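PDB 6C1Z: lipid Binding Protein from Caenorhabditis elegans, which binds a wide range of unsaturated fatty acids, oleic acid among them, and carries them from lysosomes to the nucleus to switch on longevity genes. Local coordinates for residues 7-12 and 44-49; 50-55 and 65-70; 92-97 and 112-117. All coordinates share one frame; numbering follows the deposited sequence.

Contact 1 (7-12 and 44-49); sequences EFIGRW and LEIKLD
In the β-barrel of this fatty acid-binding protein, strand 10-18 pairs antiparallel with strand 43-49, and in residues 7-12 and 44-49 the start of strand 10-18 lies along the C-terminal part of strand 43-49. Two hydrogen-bonded pairs, Gly10-Ile46 and Trp12-Leu44, flank the non-hydrogen-bonded pair Arg11-Glu45. The straightest backbone bond runs from Ile46 N to Gly10 O (2.9 Å, 175° at the hydrogen). At Gly10 the backbone angles would press any CB into the carbonyl oxygen of Ile9, which calls for glycine. Just before the strand, Phe8 lies against Ile46, whose CB lies 3.5 Å from Phe8 O and whose CD1 touches Phe8 CB. That same carbonyl receives the indole of Trp12: NE1 donates to Phe8 O at 3.0 Å, the oxygen lying in the ring plane while the donor stands above the carbonyl plane. Trp12 CG sits beside its backbone N (chi1 -59°), which brings the indole edge past Leu44 O, 3.5 Å from CD1, and NE1 to 4.2 Å from Ile46 CD1. A phenylalanine in place of Trp12 would probably leave Phe8 O without its indole donor and the turn before the strand less firmly tied. On the other face Glu45 OE2 meets the edge of the Arg11 guanidinium, 3.6 Å from NH1, with the two planes 68° apart; Arg11 NE has a second acid, Glu138. Across the indole's face the strands meet by apolar packing, whereas the guanidinium charge is probably shared between two carboxylates, Glu138 the stronger partner.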
loop_
_atom_site.group_PDB
_atom_site.type_symbol
_atom_site.label_atom_id
_atom_site.label_comp_id
_atom_site.label_asym_id
_atom_site.label_seq_id
_atom_site.Cartn_x
_atom_site.Cartn_y
_atom_site.Cartn_z
ATOM N N GLU A 7 10.215 -4.204 -12.965
ATOM C CA GLU A 7 11.232 -4.054 -11.931
ATOM C C GLU A 7 10.662 -4.133 -10.526
ATOM O O GLU A 7 11.420 -4.323 -9.569
ATOM C CB GLU A 7 11.970 -2.725 -12.136
ATOM C CG GLU A 7 12.675 -2.620 -13.479
ATOM C CD GLU A 7 13.319 -1.262 -13.715
ATOM O OE1 GLU A 7 14.120 -0.812 -12.868
ATOM O OE2 GLU A 7 13.001 -0.648 -14.749
ATOM N N PHE A 8 9.344 -3.999 -10.384
ATOM C CA PHE A 8 8.727 -4.094 -9.076
ATOM C C PHE A 8 8.498 -5.534 -8.651
ATOM O O PHE A 8 8.227 -5.777 -7.458
ATOM C CB PHE A 8 7.373 -3.380 -9.100
ATOM C CG PHE A 8 7.459 -1.876 -9.156
ATOM C CD1 PHE A 8 7.695 -1.212 -10.369
ATOM C CD2 PHE A 8 7.318 -1.122 -8.022
ATOM C CE1 PHE A 8 7.751 0.168 -10.417
ATOM C CE2 PHE A 8 7.365 0.266 -8.066
ATOM C CZ PHE A 8 7.604 0.915 -9.285
ATOM N N ILE A 9 8.529 -6.473 -9.587
ATOM C CA ILE A 9 8.130 -7.843 -9.279
ATOM C C ILE A 9 9.167 -8.494 -8.370
ATOM O O ILE A 9 10.375 -8.456 -8.637
ATOM C CB ILE A 9 7.927 -8.632 -10.576
ATOM C CG1 ILE A 9 6.677 -8.119 -11.278
ATOM C CG2 ILE A 9 7.835 -10.138 -10.291
ATOM C CD1 ILE A 9 6.512 -8.591 -12.673
ATOM N N GLY A 10 8.697 -9.073 -7.275
ATOM C CA GLY A 10 9.553 -9.807 -6.362
ATOM C C GLY A 10 9.037 -9.675 -4.949
ATOM O O GLY A 10 7.899 -9.290 -4.730
ATOM N N ARG A 11 9.910 -9.975 -3.997
ATOM C CA ARG A 11 9.590 -9.971 -2.583
ATOM C C ARG A 11 10.475 -8.946 -1.890
ATOM O O ARG A 11 11.679 -8.881 -2.150
ATOM C CB ARG A 11 9.774 -11.384 -1.983
ATOM C CG ARG A 11 8.613 -12.347 -2.326
ATOM C CD ARG A 11 8.905 -13.826 -2.067
ATOM N NE ARG A 11 9.088 -14.118 -0.647
ATOM C CZ ARG A 11 8.104 -14.378 0.208
ATOM N NH1 ARG A 11 6.839 -14.385 -0.192
ATOM N NH2 ARG A 11 8.396 -14.615 1.481
ATOM N N TRP A 12 9.884 -8.170 -0.985
ATOM C CA TRP A 12 10.480 -6.975 -0.413
ATOM C C TRP A 12 10.245 -6.982 1.094
ATOM O O TRP A 12 9.146 -7.319 1.551
ATOM C CB TRP A 12 9.810 -5.736 -1.037
ATOM C CG TRP A 12 9.920 -5.611 -2.533
ATOM C CD1 TRP A 12 9.019 -6.058 -3.467
ATOM C CD2 TRP A 12 10.980 -4.979 -3.273
ATOM N NE1 TRP A 12 9.458 -5.754 -4.736
ATOM C CE2 TRP A 12 10.658 -5.095 -4.638
ATOM C CE3 TRP A 12 12.189 -4.335 -2.916
ATOM C CZ2 TRP A 12 11.462 -4.560 -5.637
ATOM C CZ3 TRP A 12 12.971 -3.822 -3.907
ATOM C CH2 TRP A 12 12.615 -3.945 -5.246
ATOM N N LEU A 44 6.383 -7.671 1.453
ATOM C CA LEU A 44 5.510 -7.280 0.363
ATOM C C LEU A 44 5.918 -8.080 -0.860
ATOM O O LEU A 44 7.068 -8.016 -1.294
ATOM C CB LEU A 44 5.628 -5.778 0.102
ATOM C CG LEU A 44 5.034 -5.219 -1.201
ATOM C CD1 LEU A 44 3.554 -5.480 -1.297
ATOM C CD2 LEU A 44 5.324 -3.723 -1.328
ATOM N N GLU A 45 4.993 -8.857 -1.394
ATOM C CA GLU A 45 5.218 -9.632 -2.596
ATOM C C GLU A 45 4.415 -8.995 -3.710
ATOM O O GLU A 45 3.202 -8.793 -3.566
ATOM C CB GLU A 45 4.751 -11.067 -2.371
ATOM C CG GLU A 45 4.626 -11.934 -3.597
ATOM C CD GLU A 45 4.072 -13.292 -3.252
ATOM O OE1 GLU A 45 2.839 -13.414 -3.019
ATOM O OE2 GLU A 45 4.885 -14.229 -3.174
ATOM N N ILE A 46 5.091 -8.697 -4.814
ATOM C CA ILE A 46 4.462 -8.122 -5.998
ATOM C C ILE A 46 4.632 -9.138 -7.111
ATOM O O ILE A 46 5.761 -9.559 -7.419
ATOM C CB ILE A 46 5.094 -6.776 -6.379
ATOM C CG1 ILE A 46 4.793 -5.731 -5.317
ATOM C CG2 ILE A 46 4.596 -6.306 -7.752
ATOM C CD1 ILE A 46 5.581 -4.430 -5.503
ATOM N N LYS A 47 3.522 -9.546 -7.720
ATOM C CA LYS A 47 3.558 -10.471 -8.834
ATOM C C LYS A 47 2.519 -10.046 -9.861
ATOM O O LYS A 47 1.607 -9.270 -9.556
ATOM C CB LYS A 47 3.371 -11.935 -8.372
ATOM C CG LYS A 47 2.115 -12.212 -7.568
ATOM C CD LYS A 47 2.221 -13.502 -6.715
ATOM C CE LYS A 47 2.668 -14.700 -7.527
ATOM N NZ LYS A 47 2.645 -15.968 -6.719
ATOM N N LEU A 48 2.699 -10.511 -11.087
ATOM C CA LEU A 48 1.798 -10.227 -12.192
ATOM C C LEU A 48 1.336 -11.551 -12.780
ATOM O O LEU A 48 2.158 -12.350 -13.250
ATOM C CB LEU A 48 2.516 -9.383 -13.248
ATOM C CG LEU A 48 1.736 -9.094 -14.526
ATOM C CD1 LEU A 48 0.422 -8.382 -14.223
ATOM C CD2 LEU A 48 2.588 -8.274 -15.489
ATOM N N ASP A 49 0.021 -11.753 -12.816
ATOM C CA ASP A 49 -0.597 -12.958 -13.381
ATOM C C ASP A 49 -1.433 -12.534 -14.585
ATOM O O ASP A 49 -2.551 -12.045 -14.421
ATOM C CB ASP A 49 -1.470 -13.650 -12.336
ATOM C CG ASP A 49 -2.190 -14.864 -12.884
ATOM O OD1 ASP A 49 -1.905 -15.272 -14.032
ATOM O OD2 ASP A 49 -3.058 -15.406 -12.167
#

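Contact 2 (50-55 and 65-70); sequences GDTWHF and KLAFKI
Phe68 and Trp53 meet with their rings nearly parallel, planes at 20°, but slid so far apart that they barely overlap. What lies over the Phe68 face is Trp53 CB, 3.8 Å from the ring centroid in a CH-pi contact and displaced toward the rim. Phe68 CG is wedged between its own backbone N and carbonyl carbon (chi1 58°), a torsion that swings the ring across to the opposite strand. There it also reaches Phe55: CE2 of Phe68 is 3.6 Å from CD1 of Phe55. Ile70 fits beside both Trp53 and Phe68, its CG1 resting 3.8 Å from Trp53 CD1 while its CD1 lies at the edge of the Phe68 ring. The three aromatics form a cluster on one face of the β-hairpin made by strands 52-58 and 64-68, and Phe95 meets the rings of Trp53 and Phe55 edge-to-face. Between the strands, Trp53-Phe68 and Phe55-Leu66 are antiparallel hydrogen-bonded pairs, and His54-Ala67 is the non-hydrogen-bonded pair between them. On the face away from the aromatic cluster, Ala67 CB packs against His54, 3.7 Å from CE1. Beyond the paired strands Lys69 stretches across the hairpin and bends at its last torsion (chi4 -68°) to bring NZ between two oxygens. It donates to Thr52 OG1 and forms a salt bridge with Asp51 OD1; both separations are modelled shorter than usual, so their exact lengths are doubtful. A water bridges the same end of the hairpin, donating to Asp51 O at 2.7 Å and accepting from Ile70 N at 2.9 Å.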
loop_
_atom_site.group_PDB
_atom_site.type_symbol
_atom_site.label_atom_id
_atom_site.label_comp_id
_atom_site.label_asym_id
_atom_site.label_seq_id
_atom_site.Cartn_x
_atom_site.Cartn_y
_atom_site.Cartn_z
ATOM N N GLY A 50 -0.907 -12.737 -15.785
ATOM C CA GLY A 50 -1.543 -12.240 -16.987
ATOM C C GLY A 50 -1.548 -10.732 -16.971
ATOM O O GLY A 50 -0.483 -10.110 -16.986
ATOM N N ASP A 51 -2.740 -10.135 -16.890
ATOM C CA ASP A 51 -2.872 -8.700 -16.708
ATOM C C ASP A 51 -3.345 -8.299 -15.320
ATOM O O ASP A 51 -3.727 -7.143 -15.120
ATOM C CB ASP A 51 -3.761 -8.076 -17.796
ATOM C CG ASP A 51 -5.213 -8.462 -17.687
ATOM O OD1 ASP A 51 -5.554 -9.439 -16.986
ATOM O OD2 ASP A 51 -6.039 -7.757 -18.332
ATOM N N THR A 52 -3.315 -9.209 -14.349
ATOM C CA THR A 52 -3.748 -8.913 -12.989
ATOM C C THR A 52 -2.535 -8.803 -12.070
ATOM O O THR A 52 -1.769 -9.766 -11.914
ATOM C CB THR A 52 -4.722 -9.968 -12.459
ATOM O OG1 THR A 52 -5.868 -10.015 -13.321
ATOM C CG2 THR A 52 -5.156 -9.611 -11.042
ATOM N N TRP A 53 -2.378 -7.643 -11.446
ATOM C CA TRP A 53 -1.339 -7.438 -10.456
ATOM C C TRP A 53 -1.786 -7.969 -9.098
ATOM O O TRP A 53 -2.954 -7.882 -8.729
ATOM C CB TRP A 53 -1.007 -5.940 -10.332
ATOM C CG TRP A 53 -0.217 -5.444 -11.516
ATOM C CD1 TRP A 53 -0.727 -4.873 -12.642
ATOM C CD2 TRP A 53 1.188 -5.535 -11.699
ATOM N NE1 TRP A 53 0.288 -4.597 -13.515
ATOM C CE2 TRP A 53 1.478 -4.982 -12.965
ATOM C CE3 TRP A 53 2.240 -6.040 -10.918
ATOM C CZ2 TRP A 53 2.776 -4.929 -13.473
ATOM C CZ3 TRP A 53 3.522 -5.974 -11.420
ATOM C CH2 TRP A 53 3.781 -5.420 -12.693
ATOM N N HIS A 54 -0.817 -8.414 -8.313
ATOM C CA HIS A 54 -1.044 -8.833 -6.935
ATOM C C HIS A 54 -0.008 -8.149 -6.062
ATOM O O HIS A 54 1.199 -8.296 -6.304
ATOM C CB HIS A 54 -0.949 -10.353 -6.829
ATOM C CG HIS A 54 -2.012 -11.058 -7.609
ATOM N ND1 HIS A 54 -3.219 -11.408 -7.039
ATOM C CD2 HIS A 54 -2.071 -11.468 -8.893
ATOM C CE1 HIS A 54 -3.970 -12.012 -7.944
ATOM N NE2 HIS A 54 -3.301 -12.054 -9.082
ATOM N N PHE A 55 -0.462 -7.359 -5.102
ATOM C CA PHE A 55 0.384 -6.753 -4.074
ATOM C C PHE A 55 -0.065 -7.393 -2.779
ATOM O O PHE A 55 -1.113 -7.041 -2.227
ATOM C CB PHE A 55 0.188 -5.231 -3.993
ATOM C CG PHE A 55 0.972 -4.417 -5.014
ATOM C CD1 PHE A 55 0.962 -4.725 -6.362
ATOM C CD2 PHE A 55 1.725 -3.337 -4.593
ATOM C CE1 PHE A 55 1.688 -3.931 -7.286
ATOM C CE2 PHE A 55 2.448 -2.563 -5.511
ATOM C CZ PHE A 55 2.414 -2.870 -6.840
ATOM N N LYS A 65 -4.003 -9.157 0.929
ATOM C CA LYS A 65 -3.786 -9.483 -0.469
ATOM C C LYS A 65 -4.646 -8.568 -1.319
ATOM O O LYS A 65 -5.854 -8.440 -1.097
ATOM C CB LYS A 65 -4.093 -10.956 -0.741
ATOM C CG LYS A 65 -3.307 -11.900 0.178
ATOM C CD LYS A 65 -3.043 -13.267 -0.456
ATOM C CE LYS A 65 -4.317 -14.086 -0.607
ATOM N NZ LYS A 65 -4.057 -15.435 -1.194
ATOM N N LEU A 66 -4.017 -7.902 -2.262
ATOM C CA LEU A 66 -4.705 -6.971 -3.130
ATOM C C LEU A 66 -4.441 -7.403 -4.556
ATOM O O LEU A 66 -3.282 -7.543 -4.956
ATOM C CB LEU A 66 -4.161 -5.566 -2.883
ATOM C CG LEU A 66 -4.756 -4.453 -3.732
ATOM C CD1 LEU A 66 -6.229 -4.279 -3.454
ATOM C CD2 LEU A 66 -4.011 -3.167 -3.435
ATOM N N ALA A 67 -5.498 -7.572 -5.324
ATOM C CA ALA A 67 -5.433 -7.874 -6.741
ATOM C C ALA A 67 -6.100 -6.729 -7.489
ATOM O O ALA A 67 -7.119 -6.193 -7.040
ATOM C CB ALA A 67 -6.170 -9.182 -7.045
ATOM N N PHE A 68 -5.531 -6.343 -8.628
ATOM C CA PHE A 68 -6.135 -5.272 -9.399
ATOM C C PHE A 68 -5.613 -5.319 -10.822
ATOM O O PHE A 68 -4.536 -5.864 -11.106
ATOM C CB PHE A 68 -5.840 -3.903 -8.775
ATOM C CG PHE A 68 -4.363 -3.594 -8.651
ATOM C CD1 PHE A 68 -3.661 -2.966 -9.677
ATOM C CD2 PHE A 68 -3.672 -3.903 -7.492
ATOM C CE1 PHE A 68 -2.332 -2.682 -9.552
ATOM C CE2 PHE A 68 -2.317 -3.590 -7.353
ATOM C CZ PHE A 68 -1.640 -2.999 -8.389
ATOM N N LYS A 69 -6.366 -4.674 -11.710
ATOM C CA LYS A 69 -5.865 -4.291 -13.021
ATOM C C LYS A 69 -5.668 -2.789 -13.077
ATOM O O LYS A 69 -6.455 -2.013 -12.524
ATOM C CB LYS A 69 -6.798 -4.749 -14.131
ATOM C CG LYS A 69 -7.000 -6.248 -14.110
ATOM C CD LYS A 69 -7.913 -6.702 -15.218
ATOM C CE LYS A 69 -8.309 -8.156 -15.056
ATOM N NZ LYS A 69 -7.173 -9.087 -15.260
ATOM N N ILE A 70 -4.535 -2.388 -13.663
ATOM C CA ILE A 70 -4.217 -0.986 -13.845
ATOM C C ILE A 70 -5.356 -0.292 -14.581
ATOM O O ILE A 70 -5.870 -0.814 -15.576
ATOM C CB ILE A 70 -2.874 -0.877 -14.608
ATOM C CG1 ILE A 70 -1.721 -1.388 -13.750
ATOM C CG2 ILE A 70 -2.597 0.523 -15.067
ATOM C CD1 ILE A 70 -1.513 -0.575 -12.543
HETATM O O HOH W 1 -3.153 -4.472 -15.078
#

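Contact 3 (92-97 and 112-117); sequences NGKFIS and TTWLEN
Phe95 O is gripped twice, by Thr113 N at 2.8 Å and by a water that donates to it at 3.1 Å. The same water lies 2.7 Å from Thr113 OG1, which is also hydrogen-bonded to Gln122. Phe95 N returns a bond to Thr113 O, completing an antiparallel hydrogen-bonded pair, and on the other face Ile96 and Thr112 make the non-hydrogen-bonded pair. On the other side of Phe95-Thr113 along the strands, Lys94 and Trp114 run side by side in the same direction. Lys94 CG touches Trp114 CB at 3.6 Å, and CE lies over the indole face, 4.3 Å from the centroid of the five-membered ring. The bend at chi4 (61°) leaves NZ farther off, at most a weak cation-pi partner. Trp114 NE1 bonds to Glu116 OE2 at 2.8 Å, with that oxygen in the ring plane, which helps fix the indole's rotation beneath the lysine chain. Where direct pairing ends, a second water joins Gly93 O to Leu115 N. This is the open end of the hairpin formed by strands 94-101 and 109-116, set between strand 83-91 beside the first and strand 119-126 beside the second.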
loop_
_atom_site.group_PDB
_atom_site.type_symbol
_atom_site.label_atom_id
_atom_site.label_comp_id
_atom_site.label_asym_id
_atom_site.label_seq_id
_atom_site.Cartn_x
_atom_site.Cartn_y
_atom_site.Cartn_z
ATOM N N ASN A 92 4.621 7.703 -14.684
ATOM C CA ASN A 92 5.975 8.177 -14.462
ATOM C C ASN A 92 6.774 7.219 -13.578
ATOM O O ASN A 92 7.515 7.629 -12.684
ATOM C CB ASN A 92 5.963 9.598 -13.896
ATOM C CG ASN A 92 5.311 10.582 -14.839
ATOM O OD1 ASN A 92 5.652 10.630 -16.021
ATOM N ND2 ASN A 92 4.350 11.357 -14.335
ATOM N N GLY A 93 6.628 5.921 -13.851
ATOM C CA GLY A 93 7.431 4.921 -13.180
ATOM C C GLY A 93 6.914 4.471 -11.831
ATOM O O GLY A 93 7.629 3.731 -11.143
ATOM N N LYS A 94 5.750 4.946 -11.404
ATOM C CA LYS A 94 5.257 4.700 -10.057
ATOM C C LYS A 94 3.857 4.120 -10.104
ATOM O O LYS A 94 3.049 4.489 -10.950
ATOM C CB LYS A 94 5.182 5.993 -9.241
ATOM C CG LYS A 94 6.425 6.850 -9.304
ATOM C CD LYS A 94 6.354 7.967 -8.277
ATOM C CE LYS A 94 7.682 8.718 -8.173
ATOM N NZ LYS A 94 8.063 9.353 -9.463
ATOM N N PHE A 95 3.571 3.185 -9.188
ATOM C CA PHE A 95 2.194 2.758 -8.948
ATOM C C PHE A 95 1.510 3.739 -8.002
ATOM O O PHE A 95 2.040 4.046 -6.934
ATOM C CB PHE A 95 2.115 1.364 -8.319
ATOM C CG PHE A 95 2.415 0.226 -9.248
ATOM C CD1 PHE A 95 3.703 -0.257 -9.375
ATOM C CD2 PHE A 95 1.391 -0.412 -9.935
ATOM C CE1 PHE A 95 3.980 -1.318 -10.198
ATOM C CE2 PHE A 95 1.648 -1.482 -10.755
ATOM C CZ PHE A 95 2.952 -1.953 -10.890
ATOM N N ILE A 96 0.366 4.268 -8.410
ATOM C CA ILE A 96 -0.390 5.225 -7.612
ATOM C C ILE A 96 -1.776 4.647 -7.408
ATOM O O ILE A 96 -2.487 4.369 -8.385
ATOM C CB ILE A 96 -0.491 6.582 -8.303
ATOM C CG1 ILE A 96 0.905 7.103 -8.634
ATOM C CG2 ILE A 96 -1.253 7.546 -7.413
ATOM C CD1 ILE A 96 0.897 8.392 -9.430
ATOM N N SER A 97 -2.156 4.439 -6.149
ATOM C CA SER A 97 -3.495 3.971 -5.804
ATOM C C SER A 97 -4.294 5.069 -5.105
ATOM O O SER A 97 -3.869 5.614 -4.078
ATOM C CB SER A 97 -3.405 2.745 -4.913
ATOM O OG SER A 97 -4.736 2.343 -4.596
ATOM N N THR A 112 1.529 5.553 -2.958
ATOM C CA THR A 112 2.470 5.656 -4.061
ATOM C C THR A 112 3.589 4.673 -3.813
ATOM O O THR A 112 4.138 4.650 -2.710
ATOM C CB THR A 112 3.022 7.075 -4.159
ATOM O OG1 THR A 112 1.932 8.003 -4.228
ATOM C CG2 THR A 112 3.891 7.216 -5.409
ATOM N N THR A 113 3.911 3.859 -4.826
ATOM C CA THR A 113 4.968 2.861 -4.725
ATOM C C THR A 113 5.940 3.108 -5.862
ATOM O O THR A 113 5.549 3.184 -7.021
ATOM C CB THR A 113 4.399 1.448 -4.796
ATOM O OG1 THR A 113 3.421 1.275 -3.761
ATOM C CG2 THR A 113 5.449 0.402 -4.600
ATOM N N TRP A 114 7.223 3.215 -5.519
ATOM C CA TRP A 114 8.219 3.539 -6.530
ATOM C C TRP A 114 9.543 2.907 -6.135
ATOM O O TRP A 114 9.735 2.446 -5.023
ATOM C CB TRP A 114 8.294 5.051 -6.814
ATOM C CG TRP A 114 9.021 5.892 -5.808
ATOM C CD1 TRP A 114 10.300 6.383 -5.923
ATOM C CD2 TRP A 114 8.522 6.383 -4.556
ATOM N NE1 TRP A 114 10.618 7.110 -4.813
ATOM C CE2 TRP A 114 9.539 7.177 -3.981
ATOM C CE3 TRP A 114 7.298 6.252 -3.877
ATOM C CZ2 TRP A 114 9.401 7.787 -2.738
ATOM C CZ3 TRP A 114 7.146 6.884 -2.661
ATOM C CH2 TRP A 114 8.201 7.651 -2.099
ATOM N N LEU A 115 10.466 2.882 -7.091
ATOM C CA LEU A 115 11.793 2.298 -6.897
ATOM C C LEU A 115 12.869 3.371 -6.923
ATOM O O LEU A 115 12.829 4.296 -7.741
ATOM C CB LEU A 115 12.093 1.262 -7.976
ATOM C CG LEU A 115 11.138 0.077 -8.112
ATOM C CD1 LEU A 115 11.591 -0.864 -9.201
ATOM C CD2 LEU A 115 11.019 -0.659 -6.797
ATOM N N GLU A 116 13.835 3.242 -6.024
ATOM C CA GLU A 116 14.974 4.145 -5.989
ATOM C C GLU A 116 16.204 3.333 -5.670
ATOM O O GLU A 116 16.306 2.759 -4.584
ATOM C CB GLU A 116 14.801 5.240 -4.947
ATOM C CG GLU A 116 13.840 6.287 -5.418
ATOM C CD GLU A 116 13.779 7.473 -4.508
ATOM O OE1 GLU A 116 14.369 7.412 -3.403
ATOM O OE2 GLU A 116 13.103 8.447 -4.890
ATOM N N ASN A 117 17.141 3.309 -6.600
ATOM C CA ASN A 117 18.450 2.753 -6.351
ATOM C C ASN A 117 18.361 1.376 -5.700
ATOM O O ASN A 117 19.073 1.059 -4.752
ATOM C CB ASN A 117 19.296 3.731 -5.534
ATOM C CG ASN A 117 19.374 5.100 -6.184
ATOM O OD1 ASN A 117 19.739 5.205 -7.349
ATOM N ND2 ASN A 117 18.986 6.136 -5.452
HETATM O O HOH W 2 9.862 3.967 -9.746
HETATM O O HOH W 3 1.048 2.255 -4.656
#

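How the contacts relate
The three contacts lie in one antiparallel sheet, which curls into the lipid-binding barrel of the family, and they follow one another in series along the chain. Contacts 1 and 2 are neighbours, their centres about 10 Å apart: strand 43-49 of the first lies next to strand 52-58 of the second, joined by a probable hydrogen bond from His54 N to Lys47 O. Contact 3 belongs to a more distant part of the strand order, yet its centre is only about 13 Å from that of contact 1 and 15 Å from that of contact 2. Phe95 of contact 3 reaches both other contacts, so a largely aromatic cluster joins strands far apart in the sheet order.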